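Local coordinates for transcriptional regulator (Vibrio vulnificus, PDB 4IVN), which probably represses transcription of the nan operon for sialic acid catabolism, binding operator DNA and responding to the sugar phosphate ManNAc-6P, at residues A[160-165]-A[188-193]; A[120-125]-A[256-261]. All coordinates share one frame; numbering follows the deposited sequence.

Contact 1 (A[160-165]-A[188-193]); sequences EDTHLA and KEVIHA
T162 and E189 make the polar grip between the first turns of two SIS-domain helices, 162-170 and 188-199. The hydroxyl OG1 of T162 donates to OE2 of E189 at 2.7 Å, meeting the lone pair that faces away from the other carboxylate oxygen. The two side chains cross at about a right angle; the glutamate runs extended beyond CG, and its CB also lies 3.6 Å from CB of T162. With chi1 at 45°, OG1 of T162 sits between its own backbone N and carbonyl carbon, which turns it to the glutamate while CG2 lies beside the backbone N.

The tight part lies one turn deeper, where A165 and A193, both buried, meet CB to CB at 4.0 Å. The backbones run close at both points, with CA atoms 5.9 Å apart at T162 and E189 and 6.0 Å at A165 and A193, the alanines filling the buried one. Toward solvent the contact loosens: the exposed ring of H163 approaches E189 obliquely, its CD2 3.6 Å from OE2, with ring and carboxylate planes 64° apart. Separately, a water spans the helices, donating to O of T162 and to O of E189. D161 caps helix 162-170, its OD2 accepting from N of H163 and, from above the carboxylate plane, from N of L164.

Beneath the pair runs strand 129-133, whose I133 is touched by A165, V190 and A193. A165 also rests on F159 of the neighbouring strand 156-159, so both helices pack on one region of the parallel sheet.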
ATOM      1  N   GLU A 160      12.937  -5.597   3.687  1.00 47.87           N
ATOM      2  CA  GLU A 160      12.250  -6.810   4.354  1.00 43.24           C
ATOM      3  C   GLU A 160      13.215  -7.979   4.661  1.00 51.40           C
ATOM      4  O   GLU A 160      12.746  -9.051   5.328  1.00 42.89           O
ATOM      5  CB  GLU A 160      10.998  -7.379   3.605  1.00 47.84           C
ATOM      6  CG  GLU A 160      10.040  -6.287   3.216  1.00 41.36           C
ATOM      7  CD  GLU A 160      10.487  -5.552   1.994  0.50 40.71           C
ATOM      8  OE1 GLU A 160      11.541  -5.912   1.423  1.00 43.83           O
ATOM      9  OE2 GLU A 160       9.761  -4.633   1.591  1.00 38.00           O
ATOM     10  N   ASP A 161      14.485  -7.822   4.167  1.00 36.99           N
ATOM     11  CA  ASP A 161      15.525  -8.737   4.712  1.00 30.48           C
ATOM     12  C   ASP A 161      15.906  -8.286   6.146  1.00 29.48           C
ATOM     13  O   ASP A 161      16.628  -7.282   6.293  1.00 28.77           O
ATOM     14  CB  ASP A 161      16.756  -8.895   3.818  1.00 28.81           C
ATOM     15  CG  ASP A 161      17.686 -10.012   4.340  1.00 29.50           C
ATOM     16  OD1 ASP A 161      18.480 -10.744   3.590  1.00 30.23           O
ATOM     17  OD2 ASP A 161      17.618 -10.215   5.604  1.00 31.66           O
ATOM     18  N   THR A 162      15.440  -8.986   7.143  1.00 29.79           N
ATOM     19  CA  THR A 162      15.562  -8.539   8.574  1.00 30.80           C
ATOM     20  C   THR A 162      16.960  -8.806   9.099  1.00 33.29           C
ATOM     21  O   THR A 162      17.353  -8.216  10.097  1.00 31.23           O
ATOM     22  CB  THR A 162      14.496  -9.161   9.463  1.00 33.20           C
ATOM     23  OG1 THR A 162      14.429 -10.534   9.138  1.00 34.72           O
ATOM     24  CG2 THR A 162      13.079  -8.576   9.128  1.00 30.39           C
ATOM     25  N   HIS A 163      17.711  -9.643   8.398  1.00 30.54           N
ATOM     26  CA  HIS A 163      19.161  -9.828   8.631  1.00 27.07           C
ATOM     27  C   HIS A 163      19.912  -8.617   8.240  1.00 29.09           C
ATOM     28  O   HIS A 163      20.680  -8.072   9.061  1.00 28.18           O
ATOM     29  CB  HIS A 163      19.649 -11.062   7.891  1.00 30.05           C
ATOM     30  CG  HIS A 163      19.186 -12.327   8.560  1.00 31.76           C
ATOM     31  ND1 HIS A 163      20.050 -13.231   9.089  1.00 30.75           N
ATOM     32  CD2 HIS A 163      17.888 -12.806   8.796  1.00 29.90           C
ATOM     33  CE1 HIS A 163      19.339 -14.290   9.610  1.00 29.33           C
ATOM     34  NE2 HIS A 163      18.001 -13.999   9.458  1.00 30.65           N
ATOM     35  N   LEU A 164      19.625  -8.103   7.028  1.00 28.37           N
ATOM     36  CA  LEU A 164      20.275  -6.878   6.561  1.00 32.27           C
ATOM     37  C   LEU A 164      19.849  -5.699   7.443  1.00 29.86           C
ATOM     38  O   LEU A 164      20.699  -4.826   7.797  1.00 25.42           O
ATOM     39  CB  LEU A 164      19.932  -6.592   5.110  1.00 31.08           C
ATOM     40  CG  LEU A 164      20.689  -7.432   4.056  1.00 40.89           C
ATOM     41  CD1 LEU A 164      20.325  -6.933   2.643  1.00 40.50           C
ATOM     42  CD2 LEU A 164      22.196  -7.318   4.234  1.00 40.21           C
ATOM     43  N   ALA A 165      18.560  -5.676   7.767  1.00 27.60           N
ATOM     44  CA  ALA A 165      18.020  -4.533   8.571  1.00 29.72           C
ATOM     45  C   ALA A 165      18.754  -4.561   9.954  1.00 29.80           C
ATOM     46  O   ALA A 165      19.185  -3.500  10.481  1.00 27.67           O
ATOM     47  CB  ALA A 165      16.517  -4.725   8.807  1.00 27.53           C
ATOM     48  N   LYS A 188       9.056 -10.878  15.551  1.00 33.54           N
ATOM     49  CA  LYS A 188      10.297 -11.047  16.242  1.00 33.60           C
ATOM     50  C   LYS A 188      11.525 -10.350  15.575  1.00 35.82           C
ATOM     51  O   LYS A 188      12.284  -9.612  16.257  1.00 30.97           O
ATOM     52  CB  LYS A 188      10.506 -12.543  16.382  1.00 34.71           C
ATOM     53  CG  LYS A 188      11.395 -12.999  17.514  1.00 48.11           C
ATOM     54  CD  LYS A 188      12.722 -13.295  16.903  1.00 48.16           C
ATOM     55  CE  LYS A 188      13.374 -14.534  17.506  1.00 48.58           C
ATOM     56  NZ  LYS A 188      14.822 -14.401  17.076  1.00 47.47           N
ATOM     57  N   GLU A 189      11.750 -10.617  14.284  1.00 28.18           N
ATOM     58  CA  GLU A 189      12.935 -10.082  13.635  1.00 34.41           C
ATOM     59  C   GLU A 189      12.777  -8.565  13.373  1.00 30.86           C
ATOM     60  O   GLU A 189      13.753  -7.781  13.369  1.00 29.73           O
ATOM     61  CB  GLU A 189      13.364 -10.911  12.375  1.00 29.82           C
ATOM     62  CG  GLU A 189      13.811 -12.294  12.830  1.00 31.20           C
ATOM     63  CD  GLU A 189      14.540 -13.135  11.787  1.00 34.59           C
ATOM     64  OE1 GLU A 189      14.904 -14.294  12.047  1.00 33.24           O
ATOM     65  OE2 GLU A 189      14.779 -12.668  10.671  1.00 38.15           O
ATOM     66  N   VAL A 190      11.539  -8.108  13.269  1.00 29.85           N
ATOM     67  CA  VAL A 190      11.355  -6.653  13.109  1.00 28.96           C
ATOM     68  C   VAL A 190      11.751  -5.961  14.408  1.00 33.83           C
ATOM     69  O   VAL A 190      12.487  -4.959  14.351  1.00 33.48           O
ATOM     70  CB  VAL A 190       9.904  -6.317  12.734  1.00 28.08           C
ATOM     71  CG1 VAL A 190       9.639  -4.823  12.787  1.00 27.77           C
ATOM     72  CG2 VAL A 190       9.709  -6.796  11.279  1.00 27.25           C
ATOM     73  N   ILE A 191      11.202  -6.405  15.551  1.00 32.29           N
ATOM     74  CA  ILE A 191      11.549  -5.860  16.915  1.00 31.82           C
ATOM     75  C   ILE A 191      13.021  -5.878  17.168  1.00 34.76           C
ATOM     76  O   ILE A 191      13.561  -4.951  17.756  1.00 36.34           O
ATOM     77  CB  ILE A 191      10.995  -6.801  18.024  1.00 34.40           C
ATOM     78  CG1 ILE A 191       9.490  -6.690  18.117  1.00 40.95           C
ATOM     79  CG2 ILE A 191      11.617  -6.538  19.411  1.00 44.86           C
ATOM     80  CD1 ILE A 191       9.069  -7.743  19.188  1.00 40.26           C
ATOM     81  N   HIS A 192      13.684  -6.974  16.740  1.00 30.94           N
ATOM     82  CA  HIS A 192      15.083  -7.151  17.037  1.00 31.80           C
ATOM     83  C   HIS A 192      15.909  -6.084  16.309  1.00 31.70           C
ATOM     84  O   HIS A 192      16.792  -5.423  16.897  1.00 27.87           O
ATOM     85  CB  HIS A 192      15.516  -8.565  16.662  1.00 30.59           C
ATOM     86  CG  HIS A 192      16.992  -8.777  16.833  1.00 30.95           C
ATOM     87  ND1 HIS A 192      17.604  -8.811  18.083  1.00 29.94           N
ATOM     88  CD2 HIS A 192      18.016  -8.949  15.880  1.00 29.67           C
ATOM     89  CE1 HIS A 192      18.919  -8.966  17.919  1.00 28.35           C
ATOM     90  NE2 HIS A 192      19.163  -9.058  16.561  1.00 30.25           N
ATOM     91  N   ALA A 193      15.612  -5.871  15.034  1.00 29.31           N
ATOM     92  CA  ALA A 193      16.305  -4.869  14.295  1.00 30.59           C
ATOM     93  C   ALA A 193      15.952  -3.477  14.871  1.00 26.85           C
ATOM     94  O   ALA A 193      16.888  -2.649  15.118  1.00 30.26           O
ATOM     95  CB  ALA A 193      15.993  -4.988  12.761  1.00 24.05           C
TER
HETATM   96  O   HOH W   1      16.520  -8.705  12.824  1.00 35.64           O

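Contact 2 (A[120-125]-A[256-261]); sequences IVERVH and ESYPEY
H125 and Y258 form a face-to-face stack, the heart of an aromatic cluster with Y261 that joins helix 114-126 to the type I beta turn (Y258 to Y261) following helix 237-257. The ring centroids are 3.6 Å apart and the planes only 3° from parallel. CG of H125 stands anti to its backbone N (chi1 174°), and the imidazole thereby reaches across the tyrosine, ND1 lying over the centre of the phenol ring.

The two phenol hydroxyls and H125 ND1 all bond across the contact. Y258 OH donates to OE1 of E122 at 2.8 Å, which accepts through its syn lone pair, on the side of its partner oxygen; the bend at chi2 (37°) curls the glutamate round to the edge of the phenol. Its second oxygen, OE2, accepts from NE2 of Q126. On the histidine, ND1 and OH of Y261 hydrogen-bond at 2.7 Å, so the imidazole is fixed in rotation by a bond at its edge as well as by the stack on its face. S257 OG is satisfied within its own helix by O of S253.

The apolar flank is thinner, with V121 CG1 4.4 Å from CE2 of Y258. On the turn itself, the carboxylate of E260 folds over the phenol of the next residue, its OE2 3.5 Å above one face of the Y261 ring and offset toward the rim.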
ATOM      1  N   ILE A 120       7.626  14.010  15.084  1.00 32.10           N
ATOM      2  CA  ILE A 120       8.139  13.040  14.103  1.00 32.96           C
ATOM      3  C   ILE A 120       8.573  13.783  12.792  1.00 33.48           C
ATOM      4  O   ILE A 120       9.605  13.494  12.187  1.00 31.27           O
ATOM      5  CB  ILE A 120       7.076  11.936  13.825  1.00 32.22           C
ATOM      6  CG1 ILE A 120       6.824  11.142  15.140  1.00 35.60           C
ATOM      7  CG2 ILE A 120       7.533  11.049  12.666  1.00 34.50           C
ATOM      8  CD1 ILE A 120       5.645  10.158  15.098  1.00 29.54           C
ATOM      9  N   VAL A 121       7.769  14.736  12.365  1.00 32.18           N
ATOM     10  CA  VAL A 121       8.128  15.596  11.223  1.00 31.34           C
ATOM     11  C   VAL A 121       9.472  16.226  11.357  1.00 30.32           C
ATOM     12  O   VAL A 121      10.293  16.180  10.412  1.00 31.39           O
ATOM     13  CB  VAL A 121       7.161  16.757  11.100  1.00 33.75           C
ATOM     14  CG1 VAL A 121       7.724  17.783  10.059  1.00 30.53           C
ATOM     15  CG2 VAL A 121       5.752  16.223  10.699  1.00 36.71           C
ATOM     16  N   GLU A 122       9.762  16.768  12.552  1.00 32.23           N
ATOM     17  CA  GLU A 122      11.038  17.412  12.767  1.00 34.78           C
ATOM     18  C   GLU A 122      12.188  16.421  12.715  1.00 33.87           C
ATOM     19  O   GLU A 122      13.207  16.694  12.104  1.00 31.48           O
ATOM     20  CB  GLU A 122      10.992  18.115  14.146  1.00 44.09           C
ATOM     21  CG  GLU A 122      11.831  19.356  14.299  1.00 49.83           C
ATOM     22  CD  GLU A 122      11.867  20.210  13.053  1.00 58.44           C
ATOM     23  OE1 GLU A 122      10.783  20.459  12.420  1.00 47.68           O
ATOM     24  OE2 GLU A 122      13.027  20.621  12.710  1.00 67.06           O
ATOM     25  N   ARG A 123      12.015  15.257  13.335  1.00 35.91           N
ATOM     26  CA  ARG A 123      13.029  14.163  13.193  1.00 35.90           C
ATOM     27  C   ARG A 123      13.337  13.801  11.725  1.00 34.25           C
ATOM     28  O   ARG A 123      14.494  13.693  11.339  1.00 37.66           O
ATOM     29  CB  ARG A 123      12.555  12.967  13.983  1.00 34.52           C
ATOM     30  CG  ARG A 123      12.553  13.333  15.498  1.00 37.48           C
ATOM     31  CD  ARG A 123      12.610  12.126  16.409  1.00 45.89           C
ATOM     32  NE  ARG A 123      12.439  12.427  17.853  1.00 46.24           N
ATOM     33  CZ  ARG A 123      13.438  12.537  18.728  1.00 53.34           C
ATOM     34  NH1 ARG A 123      14.717  12.453  18.327  1.00 41.17           N
ATOM     35  NH2 ARG A 123      13.151  12.719  20.028  1.00 53.51           N
ATOM     36  N   VAL A 124      12.301  13.604  10.926  1.00 32.56           N
ATOM     37  CA  VAL A 124      12.476  13.342   9.510  1.00 32.16           C
ATOM     38  C   VAL A 124      13.224  14.472   8.791  1.00 33.36           C
ATOM     39  O   VAL A 124      14.191  14.242   8.031  1.00 37.71           O
ATOM     40  CB  VAL A 124      11.149  13.049   8.837  1.00 32.66           C
ATOM     41  CG1 VAL A 124      11.377  12.818   7.312  1.00 32.71           C
ATOM     42  CG2 VAL A 124      10.544  11.778   9.487  1.00 29.93           C
ATOM     43  N   HIS A 125      12.853  15.673   9.120  1.00 34.73           N
ATOM     44  CA  HIS A 125      13.477  16.829   8.504  1.00 36.69           C
ATOM     45  C   HIS A 125      14.950  16.824   8.806  1.00 35.30           C
ATOM     46  O   HIS A 125      15.757  17.012   7.886  1.00 36.67           O
ATOM     47  CB  HIS A 125      12.841  18.112   9.001  1.00 33.31           C
ATOM     48  CG  HIS A 125      13.551  19.332   8.487  1.00 38.67           C
ATOM     49  ND1 HIS A 125      13.632  19.609   7.190  1.00 39.87           N
ATOM     50  CD2 HIS A 125      14.329  20.301   9.146  1.00 45.43           C
ATOM     51  CE1 HIS A 125      14.373  20.733   7.007  1.00 40.49           C
ATOM     52  NE2 HIS A 125      14.767  21.171   8.196  1.00 41.10           N
ATOM     53  N   GLU A 256       4.214  20.740   4.220  1.00 40.57           N
ATOM     54  CA  GLU A 256       3.621  21.993   4.695  1.00 42.99           C
ATOM     55  C   GLU A 256       4.632  22.772   5.534  1.00 44.07           C
ATOM     56  O   GLU A 256       4.672  23.977   5.442  1.00 43.97           O
ATOM     57  CB  GLU A 256       2.412  21.700   5.494  1.00 45.61           C
ATOM     58  CG  GLU A 256       1.786  22.938   6.075  1.00 53.62           C
ATOM     59  CD  GLU A 256       0.319  22.884   5.866  1.00 72.50           C
ATOM     60  OE1 GLU A 256      -0.096  22.922   4.684  1.00 82.05           O
ATOM     61  OE2 GLU A 256      -0.411  22.785   6.876  1.00 81.00           O
ATOM     62  N   SER A 257       5.476  22.108   6.339  1.00 42.14           N
ATOM     63  CA  SER A 257       6.416  22.860   7.192  1.00 45.40           C
ATOM     64  C   SER A 257       7.607  23.325   6.391  1.00 48.08           C
ATOM     65  O   SER A 257       8.196  24.350   6.711  1.00 45.53           O
ATOM     66  CB  SER A 257       6.872  22.067   8.415  1.00 48.56           C
ATOM     67  OG  SER A 257       5.780  21.463   9.055  1.00 45.74           O
ATOM     68  N   TYR A 258       7.972  22.577   5.350  1.00 45.34           N
ATOM     69  CA  TYR A 258       9.217  22.787   4.650  1.00 42.66           C
ATOM     70  C   TYR A 258       8.898  22.766   3.166  1.00 42.78           C
ATOM     71  O   TYR A 258       9.313  21.826   2.422  1.00 41.37           O
ATOM     72  CB  TYR A 258      10.251  21.720   5.063  1.00 42.57           C
ATOM     73  CG  TYR A 258      10.611  21.806   6.532  1.00 46.92           C
ATOM     74  CD1 TYR A 258      11.443  22.849   6.985  1.00 44.78           C
ATOM     75  CD2 TYR A 258      10.098  20.895   7.493  1.00 44.03           C
ATOM     76  CE1 TYR A 258      11.763  22.970   8.321  1.00 51.11           C
ATOM     77  CE2 TYR A 258      10.437  21.030   8.865  1.00 44.73           C
ATOM     78  CZ  TYR A 258      11.263  22.075   9.240  1.00 48.05           C
ATOM     79  OH  TYR A 258      11.608  22.297  10.541  1.00 52.22           O
ATOM     80  N   PRO A 259       8.165  23.800   2.718  1.00 45.21           N
ATOM     81  CA  PRO A 259       7.794  23.928   1.299  1.00 43.79           C
ATOM     82  C   PRO A 259       8.939  23.759   0.297  1.00 41.90           C
ATOM     83  O   PRO A 259       8.660  23.431  -0.861  1.00 40.85           O
ATOM     84  CB  PRO A 259       7.106  25.326   1.190  1.00 47.54           C
ATOM     85  CG  PRO A 259       7.125  25.916   2.558  1.00 51.07           C
ATOM     86  CD  PRO A 259       7.578  24.884   3.549  1.00 47.90           C
ATOM     87  N   GLU A 260      10.201  23.909   0.713  1.00 43.76           N
ATOM     88  CA  GLU A 260      11.321  23.613  -0.196  1.00 45.59           C
ATOM     89  C   GLU A 260      11.331  22.121  -0.699  1.00 44.94           C
ATOM     90  O   GLU A 260      11.927  21.815  -1.766  1.00 42.78           O
ATOM     91  CB  GLU A 260      12.679  24.012   0.448  1.00 51.97           C
ATOM     92  CG  GLU A 260      13.656  22.887   0.853  1.00 61.98           C
ATOM     93  CD  GLU A 260      13.726  22.440   2.364  1.00 77.51           C
ATOM     94  OE1 GLU A 260      13.610  23.257   3.337  1.00 76.71           O
ATOM     95  OE2 GLU A 260      13.987  21.222   2.588  1.00 73.30           O
ATOM     96  N   TYR A 261      10.712  21.211   0.068  1.00 37.51           N
ATOM     97  CA  TYR A 261      10.579  19.811  -0.410  1.00 36.43           C
ATOM     98  C   TYR A 261       9.809  19.664  -1.698  1.00 35.34           C
ATOM     99  O   TYR A 261      10.024  18.742  -2.452  1.00 34.64           O
ATOM    100  CB  TYR A 261       9.930  18.925   0.654  1.00 36.44           C
ATOM    101  CG  TYR A 261      10.854  18.652   1.847  1.00 35.78           C
ATOM    102  CD1 TYR A 261      12.144  18.121   1.659  1.00 34.45           C
ATOM    103  CD2 TYR A 261      10.395  18.818   3.121  1.00 38.64           C
ATOM    104  CE1 TYR A 261      12.964  17.828   2.742  1.00 35.36           C
ATOM    105  CE2 TYR A 261      11.211  18.548   4.239  1.00 38.03           C
ATOM    106  CZ  TYR A 261      12.478  18.063   4.034  1.00 38.70           C
ATOM    107  OH  TYR A 261      13.229  17.787   5.175  1.00 39.14           O
TER
HETATM  108  O   HOH W   2      15.593  17.632   4.626  1.00 46.38           O

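Contacts 1 and 2 lie well apart in the fold, with centres 27 Å from each other and nearest atoms about 15 Å apart, so they do not touch. Along the chain, contact 1 is nested inside the long loop that contact 2 closes. Both pack on the parallel sheet: contact 1 on strand 129-133, contact 2 through V124 on the adjacent strand 176-181. Contact 1 is the one beside the ligand, since the side chain of V190 comes about 5 Å from a bound ManNAc-6P and helix 188-199 follows directly on the pocket residues S182, S183, S184 and T187. Both reach the second subunit: K188 packs on M276 of that chain, and E256 on its I93.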